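Local structure of erythrocyte membrane protein 1 (Plasmodium falciparum, 6S8T) at residues V145-A148 and A149-A153; N256-Q259 and V260-M264; E303-C306 and K307-S310; K362-Y365 and E366-L370; D385-Y388 and Q389-H393. The protein probably binds host cell surface receptors, this chain being the PfEMP1 DBLbeta domain that attaches to ICAM-1 when infected erythrocytes adhere. One frame throughout, in Å; residues are numbered along the deposited sequence. Where two conformers were deposited one is given.

Contact 1. Residues V145-A148 and A149-A153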
# COMPACT_ATOMS: atom_id res chain seq x y z
N VAL A 145 2.48 2.06 -18.48
CA VAL A 145 2.42 2.40 -17.06
C VAL A 145 1.31 3.42 -16.81
O VAL A 145 0.59 3.34 -15.81
CB VAL A 145 3.79 2.91 -16.57
CG1 VAL A 145 3.68 3.44 -15.15
CG2 VAL A 145 4.82 1.79 -16.65
N GLN A 146 1.15 4.39 -17.71
CA GLN A 146 0.09 5.37 -17.56
C GLN A 146 -1.29 4.75 -17.80
O GLN A 146 -2.26 5.16 -17.16
CB GLN A 146 0.31 6.55 -18.51
CG GLN A 146 1.45 7.47 -18.09
CD GLN A 146 1.62 8.64 -19.03
OE1 GLN A 146 1.88 8.47 -20.22
NE2 GLN A 146 1.47 9.85 -18.51
N LEU A 147 -1.38 3.78 -18.71
CA LEU A 147 -2.65 3.09 -18.92
C LEU A 147 -3.05 2.30 -17.68
O LEU A 147 -4.22 2.33 -17.27
CB LEU A 147 -2.57 2.18 -20.14
CG LEU A 147 -3.83 1.35 -20.43
CD1 LEU A 147 -4.98 2.25 -20.86
CD2 LEU A 147 -3.55 0.29 -21.47
N ALA A 148 -2.10 1.59 -17.07
CA ALA A 148 -2.41 0.83 -15.86
C ALA A 148 -2.78 1.76 -14.71
O ALA A 148 -3.71 1.46 -13.95
CB ALA A 148 -1.23 -0.06 -15.48
N ALA A 149 -2.08 2.89 -14.57
CA ALA A 149 -2.36 3.81 -13.48
C ALA A 149 -3.75 4.42 -13.61
O ALA A 149 -4.46 4.58 -12.60
CB ALA A 149 -1.30 4.91 -13.43
N LYS A 150 -4.17 4.76 -14.83
CA LYS A 150 -5.48 5.39 -15.02
C LYS A 150 -6.61 4.39 -14.81
O LYS A 150 -7.60 4.69 -14.13
CB LYS A 150 -5.57 6.02 -16.41
CG LYS A 150 -6.98 6.45 -16.79
CD LYS A 150 -7.03 7.12 -18.15
CE LYS A 150 -8.46 7.40 -18.58
NZ LYS A 150 -9.25 6.14 -18.73
N MET A 151 -6.48 3.19 -15.38
CA MET A 151 -7.54 2.20 -15.23
C MET A 151 -7.62 1.67 -13.80
O MET A 151 -8.71 1.33 -13.33
CB MET A 151 -7.34 1.05 -16.22
CG MET A 151 -7.44 1.46 -17.68
SD MET A 151 -7.40 0.07 -18.83
CE MET A 151 -8.95 -0.75 -18.43
N ASP A 152 -6.49 1.58 -13.10
CA ASP A 152 -6.54 1.11 -11.71
C ASP A 152 -7.17 2.16 -10.81
O ASP A 152 -7.93 1.82 -9.89
CB ASP A 152 -5.14 0.74 -11.22
CG ASP A 152 -5.16 0.00 -9.89
OD1 ASP A 152 -5.79 -1.08 -9.81
OD2 ASP A 152 -4.56 0.50 -8.92
N ALA A 153 -6.89 3.44 -11.05
CA ALA A 153 -7.53 4.51 -10.29
C ALA A 153 -9.03 4.54 -10.54
O ALA A 153 -9.82 4.75 -9.60
CB ALA A 153 -6.90 5.85 -10.63
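No ring enters the contact between L147 and M151, and the flat groups that matter are the peptide units of the helix. M151 N binds L147 O at 3.1 Å with a nearly straight N-H (169°), while M151 CG lies 3.4 Å from the same L147 O, so one oxygen is approached by both the amide and the CG of the same residue. A148 O is used in a similar way by D152, whose N hydrogen-bonds to it at 2.9 Å and whose CB stands 3.2 Å from it. V145 O and Q146 O accept the amides of A149 and K150, which completes an unbroken run of four i to i+4 bonds.

The side chains of L147 and M151 run side by side and point the same way. L147 holds CG anti to its own N (chi1 177°), which carries CD1 to 3.8 Å from M151 SD. M151 was modelled in two conformers; the sulfur contact is that of the conformer given and is not certain for the other. A149 brings just a methyl, its CB 3.4 Å from V145 O, and this slim surface suits close helix packing.

The turn belongs to helix 137-163 in the Duffy-binding region. The carboxylate of D152 is held by R89, S185 and the C119 amide. L147 and A148 turn to N122 of helix 121-124, while V145 and A149 pack against V260 and L189, and A149 and A153 also touch M264, placing this face between helices 246-268 and 172-194.

Contact 2. Residues N256-Q259 and V260-M264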
# COMPACT_ATOMS: atom_id res chain seq x y z
N ASN A 256 9.84 10.16 -14.47
CA ASN A 256 8.49 10.06 -15.02
C ASN A 256 7.41 9.85 -13.97
O ASN A 256 6.25 9.62 -14.35
CB ASN A 256 8.43 8.93 -16.06
CG ASN A 256 9.40 9.12 -17.20
OD1 ASN A 256 9.25 10.03 -18.01
ND2 ASN A 256 10.41 8.25 -17.27
N ARG A 257 7.73 9.92 -12.68
CA ARG A 257 6.73 9.64 -11.66
C ARG A 257 5.57 10.63 -11.70
O ARG A 257 4.43 10.27 -11.39
CB ARG A 257 7.37 9.63 -10.27
CG ARG A 257 8.01 10.95 -9.86
CD ARG A 257 8.82 10.81 -8.58
NE ARG A 257 8.00 10.57 -7.41
CZ ARG A 257 7.47 11.54 -6.66
NH1 ARG A 257 7.68 12.81 -6.98
NH2 ARG A 257 6.73 11.24 -5.60
N HIS A 258 5.84 11.89 -12.08
CA HIS A 258 4.76 12.87 -12.08
C HIS A 258 3.76 12.61 -13.20
O HIS A 258 2.55 12.75 -13.00
CB HIS A 258 5.31 14.29 -12.19
CG HIS A 258 4.24 15.31 -12.35
ND1 HIS A 258 3.41 15.68 -11.31
CD2 HIS A 258 3.81 16.01 -13.43
CE1 HIS A 258 2.53 16.57 -11.74
NE2 HIS A 258 2.75 16.78 -13.02
N GLN A 259 4.25 12.27 -14.40
CA GLN A 259 3.33 11.95 -15.49
C GLN A 259 2.48 10.73 -15.17
O GLN A 259 1.36 10.60 -15.68
CB GLN A 259 4.11 11.72 -16.79
CG GLN A 259 4.76 12.97 -17.35
CD GLN A 259 5.56 12.69 -18.61
OE1 GLN A 259 6.73 12.32 -18.55
NE2 GLN A 259 4.92 12.87 -19.76
N VAL A 260 3.00 9.83 -14.33
CA VAL A 260 2.20 8.69 -13.89
C VAL A 260 1.06 9.16 -12.99
O VAL A 260 -0.09 8.75 -13.16
CB VAL A 260 3.10 7.65 -13.20
CG1 VAL A 260 2.26 6.55 -12.58
CG2 VAL A 260 4.09 7.06 -14.21
N TRP A 261 1.37 10.04 -12.03
CA TRP A 261 0.34 10.57 -11.15
C TRP A 261 -0.67 11.43 -11.91
O TRP A 261 -1.84 11.49 -11.51
CB TRP A 261 0.97 11.38 -10.02
CG TRP A 261 -0.03 12.01 -9.09
CD1 TRP A 261 -0.30 13.34 -8.96
CD2 TRP A 261 -0.90 11.34 -8.18
NE1 TRP A 261 -1.27 13.54 -8.02
CE2 TRP A 261 -1.67 12.32 -7.53
CE3 TRP A 261 -1.11 9.99 -7.85
CZ2 TRP A 261 -2.62 12.01 -6.56
CZ3 TRP A 261 -2.06 9.68 -6.89
CH2 TRP A 261 -2.80 10.68 -6.26
N ARG A 262 -0.24 12.08 -12.99
CA ARG A 262 -1.18 12.85 -13.81
C ARG A 262 -2.23 11.94 -14.44
O ARG A 262 -3.39 12.34 -14.59
CB ARG A 262 -0.43 13.63 -14.89
CG ARG A 262 0.01 15.02 -14.47
CD ARG A 262 0.79 15.71 -15.58
NE ARG A 262 0.15 15.56 -16.88
CZ ARG A 262 -0.77 16.38 -17.36
NH1 ARG A 262 -1.17 17.43 -16.65
NH2 ARG A 262 -1.30 16.17 -18.56
N ALA A 263 -1.84 10.72 -14.81
CA ALA A 263 -2.80 9.78 -15.37
C ALA A 263 -3.86 9.38 -14.35
O ALA A 263 -5.01 9.13 -14.72
CB ALA A 263 -2.07 8.55 -15.91
N MET A 264 -3.48 9.33 -13.07
CA MET A 264 -4.44 9.05 -12.01
C MET A 264 -5.27 10.27 -11.64
O MET A 264 -6.39 10.11 -11.14
CB MET A 264 -3.70 8.52 -10.77
CG MET A 264 -3.09 7.14 -10.97
SD MET A 264 -2.22 6.54 -9.50
CE MET A 264 -2.07 4.79 -9.87
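The imidazole of H258 and the chain of R262 cross obliquely, one helical turn apart, with the ring and guanidinium planes 40° from each other. What touches the ring is the aliphatic part of the arginine: R262 CD lies 3.4 Å from H258 NE2 and R262 CG 3.6 Å from H258 NE2. The ring reaches forward because CG of H258 stands anti to its N (chi1 174°). Further out, the R262 chain bends at chi3 (45°), and its NE stays 4.8 Å from H258 NE2, so the two polar ends do not meet. H258 ND1 is hydrogen-bonded to T285 OG1, which would restrain the ring's rotation.

On another side of the helix V260 sends CG2 back along the chain to 3.4 Å from N256 O. Its amide also turns to that oxygen, V260 N to N256 O being 3.3 Å, and bonds weakly to R257 O besides. W261 N binds R257 O at 3.1 Å, and R262 N binds H258 O at 2.9 Å. The helix is kinked here, since the amides of H258 and Q259 lack a bond to the preceding turn; the A263 to Q259 bond is weak as well.

R257 is turned to a loop, where it forms a salt bridge with D289, and N256 hydrogen-bonds through OD1 to A41 N and through ND2 to L39 O. W261 NE1 hydrogen-bonds to Y280 O. Within the helical bundle, V260 and M264 touch helix 137-163; W261 and M264 also pack on helix 172-194, where the indole meets F186 edge to face.

Contact 3. Residues E303-C306 and K307-S310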
# COMPACT_ATOMS: atom_id res chain seq x y z
N GLU A 303 -6.27 0.53 9.14
CA GLU A 303 -7.51 1.18 8.72
C GLU A 303 -8.61 0.16 8.45
O GLU A 303 -9.75 0.33 8.89
CB GLU A 303 -7.27 2.05 7.48
CG GLU A 303 -8.56 2.64 6.90
CD GLU A 303 -8.35 3.53 5.68
OE1 GLU A 303 -7.23 3.56 5.14
OE2 GLU A 303 -9.32 4.20 5.27
N TRP A 304 -8.28 -0.92 7.73
CA TRP A 304 -9.28 -1.93 7.40
C TRP A 304 -9.62 -2.83 8.58
O TRP A 304 -10.72 -3.40 8.60
CB TRP A 304 -8.83 -2.75 6.19
CG TRP A 304 -8.98 -1.98 4.92
CD1 TRP A 304 -8.02 -1.24 4.29
CD2 TRP A 304 -10.18 -1.82 4.15
NE1 TRP A 304 -8.55 -0.65 3.16
CE2 TRP A 304 -9.87 -0.99 3.05
CE3 TRP A 304 -11.49 -2.31 4.27
CZ2 TRP A 304 -10.81 -0.64 2.09
CZ3 TRP A 304 -12.43 -1.97 3.32
CH2 TRP A 304 -12.09 -1.14 2.24
N PHE A 305 -8.73 -2.96 9.56
CA PHE A 305 -9.10 -3.62 10.81
C PHE A 305 -10.14 -2.81 11.56
O PHE A 305 -11.07 -3.37 12.15
CB PHE A 305 -7.88 -3.85 11.70
CG PHE A 305 -8.24 -4.13 13.14
CD1 PHE A 305 -8.67 -5.39 13.52
CD2 PHE A 305 -8.18 -3.13 14.10
CE1 PHE A 305 -9.02 -5.66 14.83
CE2 PHE A 305 -8.53 -3.39 15.41
CZ PHE A 305 -8.95 -4.65 15.78
N CYS A 306 -9.99 -1.48 11.57
CA CYS A 306 -10.94 -0.64 12.29
C CYS A 306 -12.30 -0.62 11.60
O CYS A 306 -13.33 -0.51 12.28
CB CYS A 306 -10.39 0.78 12.44
SG CYS A 306 -9.13 0.95 13.75
N LYS A 307 -12.34 -0.73 10.27
CA LYS A 307 -13.62 -0.83 9.58
C LYS A 307 -14.34 -2.12 9.93
O LYS A 307 -15.56 -2.12 10.15
CB LYS A 307 -13.42 -0.72 8.06
CG LYS A 307 -13.02 0.65 7.57
CD LYS A 307 -12.87 0.67 6.06
CE LYS A 307 -12.75 2.09 5.52
NZ LYS A 307 -14.00 2.87 5.78
N MET A 308 -13.61 -3.24 9.97
CA MET A 308 -14.21 -4.51 10.38
C MET A 308 -14.64 -4.46 11.84
O MET A 308 -15.75 -4.90 12.18
CB MET A 308 -13.21 -5.65 10.15
CG MET A 308 -13.68 -7.03 10.60
SD MET A 308 -13.38 -7.40 12.35
CE MET A 308 -11.63 -7.02 12.48
N GLN A 309 -13.78 -3.93 12.72
CA GLN A 309 -14.10 -3.87 14.14
C GLN A 309 -15.34 -3.01 14.39
O GLN A 309 -16.21 -3.38 15.18
CB GLN A 309 -12.91 -3.33 14.92
CG GLN A 309 -13.04 -3.40 16.45
CD GLN A 309 -13.77 -2.21 17.05
OE1 GLN A 309 -13.78 -1.12 16.48
NE2 GLN A 309 -14.38 -2.42 18.21
N SER A 310 -15.43 -1.86 13.72
CA SER A 310 -16.57 -0.98 13.91
C SER A 310 -17.87 -1.64 13.43
O SER A 310 -18.92 -1.46 14.05
CB SER A 310 -16.33 0.34 13.17
OG SER A 310 -17.39 1.26 13.41
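K307 lies across the indole of W304, and its chain meets something new at almost every carbon. CB sits 3.8 Å from W304 O, still close to the backbone. With chi1 at -70°, CG lies beside the K307 N and comes 3.5 Å from E303 O, the oxygen that also accepts the K307 amide. CD then passes over one face of the indole, 4.0 Å from the centroid of the W304 six-membered ring and 21° off its normal: a CH-pi contact. CE follows, 4.0 Å from E303 OE2, and a bend at chi4 turns the amine to E429, with which NZ forms a salt bridge. NZ remains 5.8 Å from the W304 six-ring centroid, at most a weak cation-pi attraction.

Farther round the helix, M308 folds back at chi2 and chi3, bringing its CE to 3.5 Å from F305 CD1, while Q309 CB stands over one face of that phenyl ring, toward the rim and rather far off. C306 is joined by a disulfide to C430.

Chemically, the lysine is divided: apolar methylenes against the indole, the ammonium paired with E429. E303 OE2 lies 4.9 Å from K307 NZ but is committed to R180 and S177. The E429 salt bridge would be expected to favour the charged amine; E303, already paired with R180, probably adds little.

Contact 4. Residues K362-Y365 and E366-L370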
# COMPACT_ATOMS: atom_id res chain seq x y z
N LYS A 362 3.84 -6.45 14.31
CA LYS A 362 4.52 -5.58 15.27
C LYS A 362 5.85 -6.16 15.72
O LYS A 362 6.77 -5.41 16.07
CB LYS A 362 3.62 -5.31 16.48
CG LYS A 362 3.48 -6.48 17.45
CD LYS A 362 2.78 -6.04 18.72
CE LYS A 362 2.47 -7.22 19.63
NZ LYS A 362 3.69 -8.03 19.92
N ASP A 363 5.99 -7.49 15.72
CA ASP A 363 7.27 -8.10 16.05
C ASP A 363 8.31 -7.82 14.97
O ASP A 363 9.47 -7.54 15.28
CB ASP A 363 7.10 -9.60 16.27
CG ASP A 363 6.44 -9.94 17.59
OD1 ASP A 363 6.18 -9.00 18.38
OD2 ASP A 363 6.17 -11.13 17.84
N LYS A 364 7.91 -7.89 13.70
CA LYS A 364 8.84 -7.59 12.63
C LYS A 364 9.23 -6.12 12.64
O LYS A 364 10.40 -5.78 12.42
CB LYS A 364 8.25 -7.99 11.27
CG LYS A 364 9.25 -7.95 10.13
CD LYS A 364 10.48 -8.80 10.45
CE LYS A 364 11.52 -8.72 9.35
NZ LYS A 364 10.98 -9.21 8.05
N TYR A 365 8.26 -5.23 12.89
CA TYR A 365 8.56 -3.81 13.04
C TYR A 365 9.66 -3.59 14.07
O TYR A 365 10.65 -2.89 13.81
CB TYR A 365 7.30 -3.04 13.45
CG TYR A 365 7.47 -1.53 13.55
CD1 TYR A 365 8.10 -0.94 14.64
CD2 TYR A 365 6.97 -0.69 12.56
CE1 TYR A 365 8.25 0.43 14.74
CE2 TYR A 365 7.12 0.68 12.65
CZ TYR A 365 7.75 1.24 13.73
OH TYR A 365 7.88 2.61 13.80
N GLU A 366 9.50 -4.17 15.26
CA GLU A 366 10.44 -3.93 16.36
C GLU A 366 11.81 -4.52 16.06
O GLU A 366 12.84 -3.92 16.39
CB GLU A 366 9.87 -4.49 17.66
CG GLU A 366 10.75 -4.29 18.89
CD GLU A 366 10.07 -4.74 20.18
OE1 GLU A 366 10.16 -4.02 21.19
OE2 GLU A 366 9.43 -5.82 20.17
N GLU A 367 11.85 -5.69 15.42
CA GLU A 367 13.12 -6.30 15.05
C GLU A 367 13.92 -5.40 14.12
O GLU A 367 15.13 -5.22 14.31
CB GLU A 367 12.87 -7.66 14.40
CG GLU A 367 14.11 -8.37 13.91
CD GLU A 367 13.82 -9.76 13.38
OE1 GLU A 367 12.95 -10.45 13.96
OE2 GLU A 367 14.45 -10.16 12.38
N LEU A 368 13.26 -4.82 13.12
CA LEU A 368 13.96 -3.93 12.18
C LEU A 368 14.37 -2.62 12.84
O LEU A 368 15.42 -2.07 12.51
CB LEU A 368 13.07 -3.66 10.97
CG LEU A 368 12.78 -4.87 10.09
CD1 LEU A 368 11.75 -4.53 9.03
CD2 LEU A 368 14.07 -5.38 9.45
N TYR A 369 13.55 -2.11 13.77
CA TYR A 369 13.88 -0.86 14.43
C TYR A 369 15.09 -1.02 15.34
O TYR A 369 15.95 -0.13 15.40
CB TYR A 369 12.67 -0.36 15.23
CG TYR A 369 12.80 1.06 15.73
CD1 TYR A 369 12.38 2.13 14.96
CD2 TYR A 369 13.32 1.32 17.00
CE1 TYR A 369 12.49 3.43 15.42
CE2 TYR A 369 13.43 2.62 17.47
CZ TYR A 369 13.01 3.67 16.67
OH TYR A 369 13.13 4.96 17.14
N LEU A 370 15.18 -2.15 16.05
CA LEU A 370 16.31 -2.38 16.94
C LEU A 370 17.61 -2.58 16.16
O LEU A 370 18.67 -2.12 16.58
CB LEU A 370 16.04 -3.59 17.83
CG LEU A 370 14.88 -3.48 18.82
CD1 LEU A 370 14.67 -4.80 19.54
CD2 LEU A 370 15.13 -2.36 19.81
O HOH W 1 7.12 -6.63 19.85
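K364 with L368 and Y365 with Y369 are i to i+4 neighbours within the long helix 335-372 of this helical Duffy-binding-like domain. K362 to K364 close a stretch predicted to form a coiled coil. The helix has a more exposed side and a packed side here, and the backbone is regular throughout, with E366, E367, L368 and Y369 each bonded to the carbonyl one turn back.

On the packed side, K364 bends at chi2 so that its aliphatic chain crosses L368, with K364 CE 4.1 Å from L368 CG; its amine goes on to a salt bridge with D385, a poorly ordered residue. L368 CG also lies 3.5 Å from K364 O. The two tyrosines touch lightly, Y365 CE1 being 4.5 Å from Y369 CD1, and both rings meet F395 edge to face. Y365 has its ring edge close to the next peptide, its CD1 3.6 Å from E366 N. Its hydroxyl binds Y414 O, and the ring packs against L295 and M298 of helix 293-319.

The more exposed side carries charged groups and a water. The water donates to D363 OD1 at 2.9 Å; its second leg, to E366 OE2, is modelled too short to trust and is doubtful. K362 NZ forms a salt bridge with that same D363 OD1 at 3.1 Å, meeting it on the syn side but 33° out of the carboxylate plane.

Contact 5. Residues D385-Y388 and Q389-H393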
# COMPACT_ATOMS: atom_id res chain seq x y z
N ASP A 385 15.77 -10.10 3.83
CA ASP A 385 14.51 -9.64 3.27
C ASP A 385 14.76 -8.73 2.07
O ASP A 385 15.80 -8.07 1.96
CB ASP A 385 13.69 -8.89 4.33
CG ASP A 385 12.99 -9.83 5.29
OD1 ASP A 385 12.44 -10.86 4.83
OD2 ASP A 385 12.98 -9.54 6.50
N ARG A 386 13.78 -8.69 1.17
CA ARG A 386 13.89 -7.87 -0.03
C ARG A 386 13.98 -6.39 0.31
O ARG A 386 14.60 -5.62 -0.44
CB ARG A 386 12.71 -8.14 -0.97
CG ARG A 386 12.75 -7.38 -2.28
CD ARG A 386 11.65 -7.84 -3.23
NE ARG A 386 11.80 -9.25 -3.59
CZ ARG A 386 10.93 -9.94 -4.32
NH1 ARG A 386 9.83 -9.35 -4.77
NH2 ARG A 386 11.15 -11.21 -4.60
N ASP A 387 13.39 -5.97 1.43
CA ASP A 387 13.33 -4.56 1.80
C ASP A 387 14.21 -4.23 3.00
O ASP A 387 14.02 -3.17 3.62
CB ASP A 387 11.88 -4.16 2.09
CG ASP A 387 11.27 -4.96 3.23
OD1 ASP A 387 11.63 -6.15 3.37
OD2 ASP A 387 10.44 -4.41 3.98
N TYR A 388 15.17 -5.09 3.34
CA TYR A 388 15.96 -4.87 4.55
C TYR A 388 16.68 -3.52 4.49
O TYR A 388 16.56 -2.71 5.41
CB TYR A 388 16.96 -6.01 4.75
CG TYR A 388 17.78 -5.85 6.01
CD1 TYR A 388 17.25 -6.17 7.25
CD2 TYR A 388 19.09 -5.37 5.96
CE1 TYR A 388 17.99 -6.03 8.40
CE2 TYR A 388 19.84 -5.22 7.11
CZ TYR A 388 19.29 -5.55 8.33
OH TYR A 388 20.03 -5.40 9.47
N GLN A 389 17.41 -3.27 3.40
CA GLN A 389 18.19 -2.03 3.29
C GLN A 389 17.30 -0.80 3.34
O GLN A 389 17.63 0.18 4.02
CB GLN A 389 19.01 -2.04 2.00
CG GLN A 389 20.08 -3.12 1.94
CD GLN A 389 21.20 -2.89 2.94
OE1 GLN A 389 21.30 -3.59 3.94
NE2 GLN A 389 22.04 -1.90 2.66
N GLN A 390 16.17 -0.82 2.62
CA GLN A 390 15.28 0.34 2.62
C GLN A 390 14.67 0.58 4.00
O GLN A 390 14.50 1.73 4.41
CB GLN A 390 14.18 0.16 1.56
CG GLN A 390 13.25 1.36 1.42
CD GLN A 390 12.21 1.21 0.30
OE1 GLN A 390 12.08 0.15 -0.31
NE2 GLN A 390 11.48 2.29 0.03
N MET A 391 14.36 -0.50 4.73
CA MET A 391 13.78 -0.34 6.06
C MET A 391 14.80 0.21 7.05
O MET A 391 14.49 1.10 7.84
CB MET A 391 13.21 -1.67 6.55
CG MET A 391 11.89 -2.08 5.92
SD MET A 391 10.53 -0.95 6.30
CE MET A 391 10.50 -1.00 8.09
N VAL A 392 16.03 -0.33 7.03
CA VAL A 392 17.04 0.12 7.99
C VAL A 392 17.43 1.57 7.72
O VAL A 392 17.59 2.36 8.66
CB VAL A 392 18.26 -0.81 7.96
CG1 VAL A 392 19.41 -0.21 8.76
CG2 VAL A 392 17.90 -2.18 8.51
N HIS A 393 17.58 1.94 6.45
CA HIS A 393 17.94 3.31 6.12
C HIS A 393 16.85 4.29 6.56
O HIS A 393 17.15 5.36 7.09
CB HIS A 393 18.23 3.46 4.63
CG HIS A 393 18.71 4.82 4.24
ND1 HIS A 393 17.96 5.69 3.48
CD2 HIS A 393 19.86 5.47 4.53
CE1 HIS A 393 18.63 6.81 3.31
NE2 HIS A 393 19.79 6.71 3.93
O HOH W 2 15.91 -2.83 0.48
O HOH W 3 17.60 -5.10 1.16
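D387 O takes the amide of M391 in a 2.9 Å bond, and one residue on Y388 O takes V392 N, also at 2.9 Å. These are the first two i to i+4 bonds of the helix that starts here.

The side chains follow the same pairs. With CG between its N and its carbonyl carbon (chi1 60°), D387 lays its carboxylate alongside M391, the two side chains pointing the same way, and OD2 comes to 3.4 Å from M391 CG. That OD2 forms a salt bridge with R294 NE. V392 CG2 sits over one face of the Y388 ring, toward its rim, 3.8 Å from the Y388 ring centroid and 17° off its normal, a CH-pi contact. At the edge, near the ring plane, Q389 brings OE1 to 3.5 Å from Y388 CD2, its amide turned 32° from the ring. Y388 and M391 also pack on L368 of helix 335-372.

Two waters meet amides at the start of the helix. One accepts from Q390 N at 2.9 Å and donates to R386 O at 3.2 Å; the second accepts from Q389 N at 2.9 Å and reaches the same R386 O only weakly.

This is the start of helix 388-402, entered through a type I beta turn from D385 to Y388. D387 occupies the N-cap position of that helix. Its side chain makes no capping bond, and at this N-terminal turn water bridges link the Q389 and Q390 amides back to R386 O.

The five contacts fall into two touching pairs and one separate turn. Contacts 1 and 2, centres 9 Å apart, join helices 137-163 and 246-268: Q146 NE2 reaches Q259 O at 2.9 Å, and M264 CG packs 3.3 Å from A149 O. Contacts 4 and 5, centres 12 Å apart, join the successive helices 335-372 and 388-402. There K364 NZ meets D385 OD2 at 2.6 Å, although D385 is poorly ordered, and L368 CD1 lies 3.9 Å from M391 CE. The centres of contacts 1 and 4 are 34 Å apart, on opposite sides of the chain's centre. Contact 3 touches none of the others; its nearest atoms are about 12 Å from contact 4.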